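Local coordinates for bacterial transferase hexapeptide (Three repeats) family protein (Acinetobacter baumannii, PDB 4M9C), which probably transfers an acetyl group to a UDP-amino-sugar in the biosynthesis of UDP-N,N'-diacetylbacillosamine, as a left-handed beta-helix acetyltransferase, at residues M3-Y8 against Q89-Q94; K64-A69 against S81-D86. All coordinates share one frame; numbering follows the deposited sequence.

Contact 1: M3-Y8 against Q89-Q94; sequences MIIGVY and QHLAVQ
Ile5 and Leu91 meet through one methyl group of the leucine. Leu91 CD1 lies 3.7 Å from Ile5 CG2. Leu91 CD1 is also 4.0 Å from both Ile5 CG1 and Ile5 CD1. It therefore rests against both branches of the isoleucine, and the two side chains run at a slant to each other. Leu91 points toward the strand 3-8. With CG anti to the carbonyl carbon (chi1 -62°) and CD1 extended (chi2 171°), the methyl reaches Ile5. Ile5 leaves its backbone alongside the other segment, yet its branches reach Leu91. At the exposed border Met3 CE comes within 4.3 Å of Gln89 NE2. This is a loose approach with no polar bond.

The two backbones stay well apart, with Ile5 CA 8.8 Å from Leu91 CA. Strand 63-68 lies between strands 3-8 and 89-90 in the sheet, and Leu91 also packs on its Ala65. Ile5 is held in place by backbone hydrogen bonds to Gln32 and Ala34 on its other flank. Leu28 touches Ile5 and Phe25 touches Leu91, so residues just after helix 14-24 add to the same apolar cluster. The contact lies on one face of the mixed sheet, between strand 3-8 and the segment that follows strand 89-90. It is core packing of the Rossmann-fold part of the chain.

Contact 2: K64-A69 against S81-D86; sequences KAVTIA and SLLEKD
Strand 63-68 passes beside the last turn of helix 73-85, and the nearest CA atoms, Val66 CA and Leu83 CA, are 8.5 Å apart. The gap is bridged by side chains alone. Val66 and Ile68 are two residues apart and both point toward the helix, while Ala65 and Thr67 point away from it. Leu83 is the helix residue that meets them. Its torsions (chi1 -68°, chi2 173°) extend CD1 to the strand, and this methyl does all the close touching. The side chains of Ile68 and Leu83 meet tip to tip, with Ile68 CD1 3.8 Å from Leu83 CD1. Val66 comes in at a slant instead. Val66 CG1 is 3.9 Å from Leu83 CD1, and Val66 CB is 4.1 Å from that same methyl. The valine thus offers its branch point as well as a methyl.

All three residues are buried. Val88 touches both Val66 and Leu83, and helix 53-58 adds Phe56 on Val66 and Tyr53 on Leu83. Val80 and Arg76, earlier on helix 73-85, continue the packing along Ile68. Near the end of the helix, Asp86 OD2 is hydrogen-bonded to Tyr53 OH, which ties this part of the chain to helix 53-58. Alternate residues of a strand packed against a helix in this way form the apolar core of a beta-alpha-beta unit. Here the unit is strand 63-68, helix 73-85 and strand 89-90, part of the Rossmann-like domain.

The centres of contacts 1 and 2 are about 8 Å apart, and both reach the same mixed sheet. The segments come along the chain as 3-8, 64-69, 81-86 and 89-94, so contact 2 is nested inside the loop that contact 1 closes. The two touch directly through strands 3-8 and 63-68. Gly6 N is 2.8 Å from Ala65 O, and Tyr8 N is 2.9 Å from Thr67 O, both probable hydrogen bonds. Ala65 and Val66 point to opposite faces of the sheet. Contact 1 lies on the face of Ala65 and contact 2 on the face of Val66. Each is part of the core of the Rossmann-fold domain, which precedes the left-handed beta-helix.

Contact 1: M3-Y8 against Q89-Q94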
loop_
_atom_site.group_PDB
_atom_site.type_symbol
_atom_site.label_atom_id
_atom_site.label_comp_id
_atom_site.label_asym_id
_atom_site.label_seq_id
_atom_site.Cartn_x
_atom_site.Cartn_y
_atom_site.Cartn_z
ATOM N N MET A 3 16.976 -20.436 -24.480
ATOM C CA MET A 3 16.986 -19.281 -23.576
ATOM C C MET A 3 17.189 -19.700 -22.120
ATOM O O MET A 3 16.551 -20.635 -21.637
ATOM C CB MET A 3 15.695 -18.462 -23.732
ATOM C CG MET A 3 15.489 -17.383 -22.679
ATOM S SD MET A 3 16.595 -15.971 -22.856
ATOM C CE MET A 3 15.742 -15.029 -24.121
ATOM N N ILE A 4 18.103 -19.025 -21.427
ATOM C CA ILE A 4 18.202 -19.177 -19.982
ATOM C C ILE A 4 18.111 -17.813 -19.312
ATOM O O ILE A 4 18.597 -16.813 -19.841
ATOM C CB ILE A 4 19.501 -19.855 -19.544
ATOM C CG1 ILE A 4 20.706 -19.050 -20.029
ATOM C CG2 ILE A 4 19.554 -21.297 -20.046
ATOM C CD1 ILE A 4 22.016 -19.592 -19.498
ATOM N N ILE A 5 17.481 -17.783 -18.146
ATOM C CA ILE A 5 17.310 -16.541 -17.407
ATOM C C ILE A 5 18.081 -16.608 -16.097
ATOM O O ILE A 5 17.961 -17.571 -15.338
ATOM C CB ILE A 5 15.818 -16.242 -17.143
ATOM C CG1 ILE A 5 15.133 -15.815 -18.452
ATOM C CG2 ILE A 5 15.679 -15.175 -16.079
ATOM C CD1 ILE A 5 13.618 -15.591 -18.340
ATOM N N GLY A 6 18.899 -15.598 -15.843
ATOM C CA GLY A 6 19.565 -15.514 -14.559
ATOM C C GLY A 6 18.981 -14.411 -13.698
ATOM O O GLY A 6 18.625 -13.338 -14.204
ATOM N N VAL A 7 18.868 -14.682 -12.400
ATOM C CA VAL A 7 18.537 -13.648 -11.422
ATOM C C VAL A 7 19.833 -13.322 -10.675
ATOM O O VAL A 7 20.369 -14.164 -9.949
ATOM C CB VAL A 7 17.450 -14.129 -10.423
ATOM C CG1 VAL A 7 17.242 -13.107 -9.299
ATOM C CG2 VAL A 7 16.132 -14.431 -11.150
ATOM N N TYR A 8 20.345 -12.109 -10.864
ATOM C CA TYR A 8 21.647 -11.756 -10.307
ATOM C C TYR A 8 21.473 -11.275 -8.880
ATOM O O TYR A 8 20.918 -10.207 -8.641
ATOM C CB TYR A 8 22.331 -10.686 -11.157
ATOM C CG TYR A 8 23.846 -10.850 -11.254
ATOM C CD1 TYR A 8 24.604 -11.203 -10.145
ATOM C CD2 TYR A 8 24.508 -10.647 -12.463
ATOM C CE1 TYR A 8 25.983 -11.356 -10.238
ATOM C CE2 TYR A 8 25.872 -10.795 -12.566
ATOM C CZ TYR A 8 26.609 -11.146 -11.454
ATOM O OH TYR A 8 27.976 -11.289 -11.573
ATOM N N GLN A 89 21.261 -9.996 -22.326
ATOM C CA GLN A 89 20.070 -9.173 -22.476
ATOM C C GLN A 89 19.486 -8.804 -21.109
ATOM O O GLN A 89 19.511 -9.608 -20.178
ATOM C CB GLN A 89 19.052 -9.942 -23.318
ATOM C CG GLN A 89 17.650 -9.349 -23.366
ATOM C CD GLN A 89 16.695 -10.215 -24.189
ATOM O OE1 GLN A 89 15.472 -10.061 -24.114
ATOM N NE2 GLN A 89 17.258 -11.133 -24.977
ATOM N N HIS A 90 18.984 -7.582 -20.985
ATOM C CA HIS A 90 18.404 -7.128 -19.729
ATOM C C HIS A 90 16.894 -7.299 -19.751
ATOM O O HIS A 90 16.232 -6.848 -20.677
ATOM C CB HIS A 90 18.719 -5.658 -19.505
ATOM C CG HIS A 90 20.181 -5.356 -19.455
ATOM N ND1 HIS A 90 20.999 -5.800 -18.437
ATOM C CD2 HIS A 90 20.973 -4.643 -20.292
ATOM C CE1 HIS A 90 22.231 -5.376 -18.652
ATOM N NE2 HIS A 90 22.242 -4.671 -19.771
ATOM N N LEU A 91 16.355 -7.923 -18.713
ATOM C CA LEU A 91 14.921 -8.144 -18.602
ATOM C C LEU A 91 14.229 -7.034 -17.817
ATOM O O LEU A 91 14.804 -6.458 -16.886
ATOM C CB LEU A 91 14.662 -9.473 -17.898
ATOM C CG LEU A 91 15.185 -10.696 -18.631
ATOM C CD1 LEU A 91 15.079 -11.909 -17.741
ATOM C CD2 LEU A 91 14.378 -10.888 -19.906
ATOM N N ALA A 92 12.993 -6.742 -18.199
ATOM C CA ALA A 92 12.123 -5.900 -17.386
ATOM C C ALA A 92 11.144 -6.821 -16.667
ATOM O O ALA A 92 10.576 -7.732 -17.273
ATOM C CB ALA A 92 11.373 -4.888 -18.263
ATOM N N VAL A 93 10.945 -6.588 -15.376
ATOM C CA VAL A 93 10.095 -7.456 -14.579
ATOM C C VAL A 93 9.086 -6.599 -13.830
ATOM O O VAL A 93 9.472 -5.645 -13.159
ATOM C CB VAL A 93 10.957 -8.250 -13.572
ATOM C CG1 VAL A 93 10.093 -9.078 -12.634
ATOM C CG2 VAL A 93 11.928 -9.140 -14.313
ATOM N N GLN A 94 7.800 -6.910 -13.975
ATOM C CA GLN A 94 6.757 -6.268 -13.184
ATOM C C GLN A 94 6.070 -7.327 -12.350
ATOM O O GLN A 94 6.376 -8.511 -12.445
ATOM C CB GLN A 94 5.676 -5.630 -14.068
ATOM C CG GLN A 94 6.168 -4.702 -15.138
ATOM C CD GLN A 94 6.521 -5.435 -16.415
ATOM O OE1 GLN A 94 7.579 -5.194 -17.002
ATOM N NE2 GLN A 94 5.627 -6.329 -16.863
#

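Contact 2: K64-A69 against S81-D86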
loop_
_atom_site.group_PDB
_atom_site.type_symbol
_atom_site.label_atom_id
_atom_site.label_comp_id
_atom_site.label_asym_id
_atom_site.label_seq_id
_atom_site.Cartn_x
_atom_site.Cartn_y
_atom_site.Cartn_z
ATOM N N LYS A 64 20.814 -15.553 -23.610
ATOM C CA LYS A 64 20.871 -15.413 -22.164
ATOM C C LYS A 64 20.307 -14.046 -21.762
ATOM O O LYS A 64 20.591 -13.033 -22.403
ATOM C CB LYS A 64 22.306 -15.588 -21.650
ATOM C CG LYS A 64 22.975 -16.917 -22.048
ATOM C CD LYS A 64 24.245 -17.152 -21.263
ATOM C CE LYS A 64 24.996 -18.398 -21.745
ATOM N NZ LYS A 64 25.578 -18.174 -23.097
ATOM N N ALA A 65 19.493 -14.031 -20.711
ATOM C CA ALA A 65 18.888 -12.798 -20.212
ATOM C C ALA A 65 18.941 -12.774 -18.686
ATOM O O ALA A 65 18.877 -13.816 -18.025
ATOM C CB ALA A 65 17.448 -12.677 -20.705
ATOM N N VAL A 66 19.061 -11.580 -18.123
ATOM C CA VAL A 66 19.223 -11.462 -16.684
ATOM C C VAL A 66 18.373 -10.329 -16.107
ATOM O O VAL A 66 18.235 -9.270 -16.715
ATOM C CB VAL A 66 20.707 -11.239 -16.327
ATOM C CG1 VAL A 66 20.859 -10.677 -14.907
ATOM C CG2 VAL A 66 21.499 -12.537 -16.497
ATOM N N THR A 67 17.794 -10.574 -14.939
ATOM C CA THR A 67 17.270 -9.495 -14.113
ATOM C C THR A 67 18.165 -9.398 -12.881
ATOM O O THR A 67 18.470 -10.403 -12.231
ATOM C CB THR A 67 15.782 -9.714 -13.707
ATOM O OG1 THR A 67 15.389 -8.709 -12.762
ATOM C CG2 THR A 67 15.600 -11.079 -13.060
ATOM N N ILE A 68 18.614 -8.186 -12.578
ATOM C CA ILE A 68 19.500 -7.968 -11.446
ATOM C C ILE A 68 18.644 -7.642 -10.224
ATOM O O ILE A 68 18.035 -6.582 -10.156
ATOM C CB ILE A 68 20.459 -6.805 -11.739
ATOM C CG1 ILE A 68 21.356 -7.151 -12.943
ATOM C CG2 ILE A 68 21.283 -6.448 -10.487
ATOM C CD1 ILE A 68 22.066 -5.942 -13.564
ATOM N N ALA A 69 18.597 -8.563 -9.268
ATOM C CA ALA A 69 17.786 -8.388 -8.069
ATOM C C ALA A 69 18.424 -7.408 -7.079
ATOM O O ALA A 69 17.757 -6.873 -6.192
ATOM C CB ALA A 69 17.572 -9.742 -7.399
ATOM N N SER A 81 27.616 -3.237 -16.482
ATOM C CA SER A 81 28.812 -3.086 -17.318
ATOM C C SER A 81 29.433 -4.450 -17.622
ATOM O O SER A 81 29.851 -4.724 -18.749
ATOM C CB SER A 81 29.835 -2.165 -16.652
ATOM O OG SER A 81 29.352 -0.835 -16.580
ATOM N N LEU A 82 29.472 -5.302 -16.605
ATOM C CA LEU A 82 29.886 -6.689 -16.771
ATOM C C LEU A 82 29.005 -7.439 -17.780
ATOM O O LEU A 82 29.519 -8.136 -18.654
ATOM C CB LEU A 82 29.869 -7.400 -15.418
ATOM C CG LEU A 82 30.498 -8.789 -15.353
ATOM C CD1 LEU A 82 31.974 -8.697 -15.695
ATOM C CD2 LEU A 82 30.296 -9.410 -13.977
ATOM N N LEU A 83 27.683 -7.299 -17.662
ATOM C CA LEU A 83 26.750 -8.013 -18.543
ATOM C C LEU A 83 26.817 -7.532 -19.991
ATOM O O LEU A 83 26.623 -8.314 -20.922
ATOM C CB LEU A 83 25.300 -7.889 -18.051
ATOM C CG LEU A 83 24.856 -8.562 -16.750
ATOM C CD1 LEU A 83 23.428 -8.140 -16.406
ATOM C CD2 LEU A 83 24.955 -10.059 -16.848
ATOM N N GLU A 84 27.071 -6.244 -20.182
ATOM C CA GLU A 84 27.166 -5.701 -21.533
ATOM C C GLU A 84 28.352 -6.312 -22.292
ATOM O O GLU A 84 28.236 -6.626 -23.477
ATOM C CB GLU A 84 27.247 -4.171 -21.502
ATOM C CG GLU A 84 25.999 -3.484 -20.923
ATOM C CD GLU A 84 24.877 -3.336 -21.939
ATOM O OE1 GLU A 84 25.113 -3.616 -23.135
ATOM O OE2 GLU A 84 23.759 -2.931 -21.546
ATOM N N LYS A 85 29.477 -6.499 -21.602
ATOM C CA LYS A 85 30.664 -7.118 -22.206
ATOM C C LYS A 85 30.344 -8.457 -22.861
ATOM O O LYS A 85 30.874 -8.776 -23.925
ATOM C CB LYS A 85 31.782 -7.317 -21.170
ATOM C CG LYS A 85 32.651 -6.085 -20.912
ATOM N N ASP A 86 29.487 -9.244 -22.217
ATOM C CA ASP A 86 29.145 -10.571 -22.720
ATOM C C ASP A 86 27.867 -10.552 -23.550
ATOM O O ASP A 86 27.366 -11.604 -23.961
ATOM C CB ASP A 86 29.014 -11.575 -21.570
ATOM C CG ASP A 86 30.348 -11.885 -20.904
ATOM O OD1 ASP A 86 31.146 -12.640 -21.504
ATOM O OD2 ASP A 86 30.593 -11.392 -19.779
#